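Local coordinates for LPG0439 HIT-related domain-containing protein (Legionella pneumophila subsp. pneumophila, PDB 5L0L) that is of unknown function but carries a HIT-related domain, here in a fragment of a longer protein that is probably membrane-anchored, at residues E75-G78 with L79-A83; E201-G204 with D205-V209. All blocks are in the same frame, centred on the assembly; numbering follows the deposited sequence.

Contact 1. Residues E75-G78 with L79-A83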
# COMPACT_ATOMS: atom_id res chain seq x y z
N GLU A 75 -4.59 -4.94 13.94
CA GLU A 75 -5.39 -3.93 13.24
C GLU A 75 -4.82 -3.67 11.85
O GLU A 75 -5.56 -3.65 10.86
CB GLU A 75 -5.49 -2.63 14.08
CG GLU A 75 -6.35 -2.81 15.33
CD GLU A 75 -6.26 -1.70 16.37
OE1 GLU A 75 -5.26 -0.93 16.40
OE2 GLU A 75 -7.22 -1.58 17.15
N GLN A 76 -3.50 -3.48 11.77
CA GLN A 76 -2.83 -3.30 10.49
C GLN A 76 -2.96 -4.53 9.59
O GLN A 76 -3.21 -4.44 8.37
CB GLN A 76 -1.35 -2.95 10.71
CG GLN A 76 -0.54 -2.81 9.42
CD GLN A 76 -0.88 -1.52 8.68
OE1 GLN A 76 -1.63 -1.50 7.65
NE2 GLN A 76 -0.39 -0.44 9.19
N ARG A 77 -2.78 -5.71 10.19
CA ARG A 77 -2.88 -6.93 9.44
C ARG A 77 -4.27 -7.11 8.82
O ARG A 77 -4.40 -7.55 7.68
CB ARG A 77 -2.55 -8.14 10.32
CG ARG A 77 -2.26 -9.35 9.47
CD ARG A 77 -2.21 -10.60 10.29
NE ARG A 77 -1.78 -11.69 9.43
CZ ARG A 77 -1.76 -12.96 9.80
NH1 ARG A 77 -1.32 -13.88 8.94
NH2 ARG A 77 -2.16 -13.29 11.02
N GLY A 78 -5.30 -6.79 9.60
CA GLY A 78 -6.68 -6.89 9.13
C GLY A 78 -6.95 -5.93 7.96
O GLY A 78 -7.59 -6.31 7.01
N LEU A 79 -6.45 -4.70 8.07
CA LEU A 79 -6.56 -3.72 6.95
C LEU A 79 -5.96 -4.32 5.70
O LEU A 79 -6.55 -4.28 4.62
CB LEU A 79 -5.86 -2.41 7.30
CG LEU A 79 -6.11 -1.27 6.31
CD1 LEU A 79 -7.50 -0.70 6.52
CD2 LEU A 79 -5.11 -0.15 6.42
N ASN A 80 -4.76 -4.86 5.83
CA ASN A 80 -4.05 -5.43 4.71
C ASN A 80 -4.71 -6.68 4.14
O ASN A 80 -4.61 -6.94 2.95
CB ASN A 80 -2.59 -5.69 5.09
CG ASN A 80 -1.79 -4.41 5.23
OD1 ASN A 80 -2.34 -3.31 5.19
ND2 ASN A 80 -0.49 -4.52 5.32
N ASP A 81 -5.37 -7.48 4.99
CA ASP A 81 -6.16 -8.62 4.50
C ASP A 81 -7.36 -8.14 3.66
O ASP A 81 -7.66 -8.70 2.60
CB ASP A 81 -6.68 -9.48 5.66
CG ASP A 81 -5.61 -10.36 6.30
OD1 ASP A 81 -4.48 -10.53 5.75
OD2 ASP A 81 -5.91 -10.93 7.39
N VAL A 82 -8.08 -7.14 4.17
CA VAL A 82 -9.21 -6.57 3.43
C VAL A 82 -8.71 -5.98 2.09
O VAL A 82 -9.36 -6.16 1.03
CB VAL A 82 -9.96 -5.53 4.25
CG1 VAL A 82 -11.07 -4.88 3.42
CG2 VAL A 82 -10.59 -6.18 5.49
N ALA A 83 -7.55 -5.31 2.12
CA ALA A 83 -6.91 -4.87 0.88
C ALA A 83 -6.64 -6.03 -0.09
O ALA A 83 -6.97 -5.94 -1.27
CB ALA A 83 -5.65 -4.04 1.17

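Contact 2. Residues E201-G204 with D205-V209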
# COMPACT_ATOMS: atom_id res chain seq x y z
N GLU A 201 -10.81 -20.84 -0.36
CA GLU A 201 -9.48 -21.43 -0.11
C GLU A 201 -8.50 -20.48 0.52
O GLU A 201 -7.69 -20.90 1.34
CB GLU A 201 -8.91 -22.05 -1.38
CG GLU A 201 -9.75 -23.26 -1.78
CD GLU A 201 -9.23 -24.02 -2.98
OE1 GLU A 201 -7.99 -24.28 -3.04
OE2 GLU A 201 -10.08 -24.39 -3.84
N GLU A 202 -8.56 -19.20 0.16
CA GLU A 202 -7.59 -18.26 0.67
C GLU A 202 -8.00 -17.67 2.00
O GLU A 202 -7.17 -17.51 2.89
CB GLU A 202 -7.27 -17.16 -0.34
CG GLU A 202 -6.18 -16.21 0.13
CD GLU A 202 -4.87 -16.90 0.52
OE1 GLU A 202 -4.27 -16.52 1.56
OE2 GLU A 202 -4.46 -17.82 -0.20
N PHE A 203 -9.27 -17.30 2.13
CA PHE A 203 -9.72 -16.59 3.32
C PHE A 203 -10.49 -17.52 4.28
O PHE A 203 -10.58 -17.22 5.48
CB PHE A 203 -10.52 -15.35 2.91
CG PHE A 203 -9.68 -14.34 2.14
CD1 PHE A 203 -8.71 -13.58 2.79
CD2 PHE A 203 -9.82 -14.20 0.75
CE1 PHE A 203 -7.93 -12.66 2.08
CE2 PHE A 203 -9.04 -13.30 0.05
CZ PHE A 203 -8.10 -12.54 0.72
N GLY A 204 -11.00 -18.64 3.77
CA GLY A 204 -11.80 -19.55 4.59
C GLY A 204 -12.92 -18.75 5.22
O GLY A 204 -13.69 -18.12 4.52
N ASP A 205 -12.88 -18.68 6.53
CA ASP A 205 -13.92 -18.09 7.35
C ASP A 205 -13.44 -16.78 7.96
O ASP A 205 -14.22 -16.13 8.70
CB ASP A 205 -14.19 -19.08 8.52
CG ASP A 205 -15.66 -19.37 8.74
OD1 ASP A 205 -16.51 -18.45 8.62
OD2 ASP A 205 -15.96 -20.54 9.07
N THR A 206 -12.17 -16.40 7.70
CA THR A 206 -11.50 -15.31 8.42
C THR A 206 -12.03 -13.93 8.02
O THR A 206 -11.93 -13.00 8.81
CB THR A 206 -9.97 -15.33 8.26
OG1 THR A 206 -9.59 -15.15 6.89
CG2 THR A 206 -9.39 -16.66 8.78
N LEU A 207 -12.58 -13.81 6.82
CA LEU A 207 -13.24 -12.57 6.38
C LEU A 207 -14.73 -12.80 6.18
O LEU A 207 -15.10 -13.70 5.45
CB LEU A 207 -12.66 -12.09 5.06
CG LEU A 207 -11.17 -11.75 5.02
CD1 LEU A 207 -10.78 -11.07 3.73
CD2 LEU A 207 -10.86 -10.83 6.18
N LYS A 208 -15.56 -11.98 6.83
CA LYS A 208 -17.00 -11.96 6.59
C LYS A 208 -17.38 -10.62 5.96
O LYS A 208 -17.11 -9.55 6.54
CB LYS A 208 -17.77 -12.19 7.88
CG LYS A 208 -17.68 -13.66 8.29
CD LYS A 208 -18.12 -13.94 9.73
CE LYS A 208 -17.94 -15.43 10.05
NZ LYS A 208 -17.80 -15.69 11.52
N VAL A 209 -18.00 -10.69 4.80
CA VAL A 209 -18.34 -9.54 4.00
C VAL A 209 -19.86 -9.32 4.06
O VAL A 209 -20.61 -10.26 3.81
CB VAL A 209 -17.94 -9.81 2.54
CG1 VAL A 209 -18.34 -8.64 1.65
CG2 VAL A 209 -16.46 -10.12 2.43

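Contact 1. Residues E75-G78 with L79-A83
Gln76 and Asn80 meet one turn apart on helix 73-92, with their amide planes turned 50° against each other. Two acceptors come close: Gln76 OE1 lies 3.1 Å from Asn80 OD1, so the approach is not a hydrogen bond. Gln76 OE1 is satisfied instead by Gln101 NE2. Asn80 ND2 makes weak hydrogen bonds to Ser84 OG and Asn80 O of the second subunit. The Gln76 chain runs with CG anti to the backbone N (chi1 177°), then bends at chi2, which swings OE1 toward the next turn. Gln76 OE1 also comes within 3.9 Å of Leu79 CD2.

On the next flank the Asp81 carboxylate folds back over the preceding turn, its CG 3.4 Å from Arg77 O. Arg77 is fully extended, and its guanidinium forms long, weak ion pairs with Glu202 and Asp81 of the second subunit. Asp81 OD2 pairs with Arg32. Leu79 and Val82 turn to the sheet, touching Tyr37 and Ile53.

Each N-H donates to the carbonyl four residues earlier, as Asn80 N does to Gln76 O at 3.0 Å. This is regular alpha-helix, its apolar face on the antiparallel sheet of a HIT-related domain and its polar flank toward the second subunit.

Contact 2. Residues E201-G204 with D205-V209
Phe203 and Leu207 pack against each other across the tight turn that joins helix 197-203 to strand 207-211. The Phe203 side chain can be followed outward from the backbone. Phe203 CB passes 4.1 Å from Thr206 OG1, which lies at the ring edge. Phe203 CG is 3.8 Å from Leu207 CD1. The closest touch comes one atom further on, where CD1 of Phe203 lies 3.4 Å from CD1 of Leu207. Phe203 CE1 still meets that same methyl. Leu207 CD1 thus sits over the ring face in a CH-pi contact, 3.8 Å from the Phe203 centroid and 29° off the normal. In Leu207, chi1 of -61° sets CG beside the backbone N, and the extended chi2 then carries CD1 over the ring. The opposite face of the Phe203 ring carries Glu202 CG, 4.0 Å above its plane. Phe199 also meets the ring, and Arg77 of the second subunit packs on the Phe203 side chain.

The turn is type II' and runs from Phe203 to Thr206. Gly204 takes a positive phi of 53° where the helix ends. Thr206 N donates to Phe203 O at 2.9 Å, tilted from the carbonyl plane. Thr206 OG1 donates to Phe203 O at 2.7 Å, in that plane and on a lone pair.

A carbonyl that accepts two hydrogen bonds holds the reversal of the chain, while apolar contact joins the helix end to the strand.

How the contacts relate
Contact 1 comes first along the chain, inside helix 73-92. Contact 2 follows much later, at the turn between helix 197-203 and strand 207-211. Their centres are 13 Å apart, on the same side of the chain's centre. They touch directly: Asp81 O lies 4.0 Å from Phe203 CE1 and 4.1 Å from Leu207 CD1. Helix 73-92 packs on the six-stranded antiparallel sheet, and strand 207-211 forms one edge of that sheet within the chain. Both contacts also reach the second subunit. Glu202 of this chain forms a salt bridge with Arg77 of the second subunit; the reverse pair is long and weak. The two regions therefore share one part of the dimer interface.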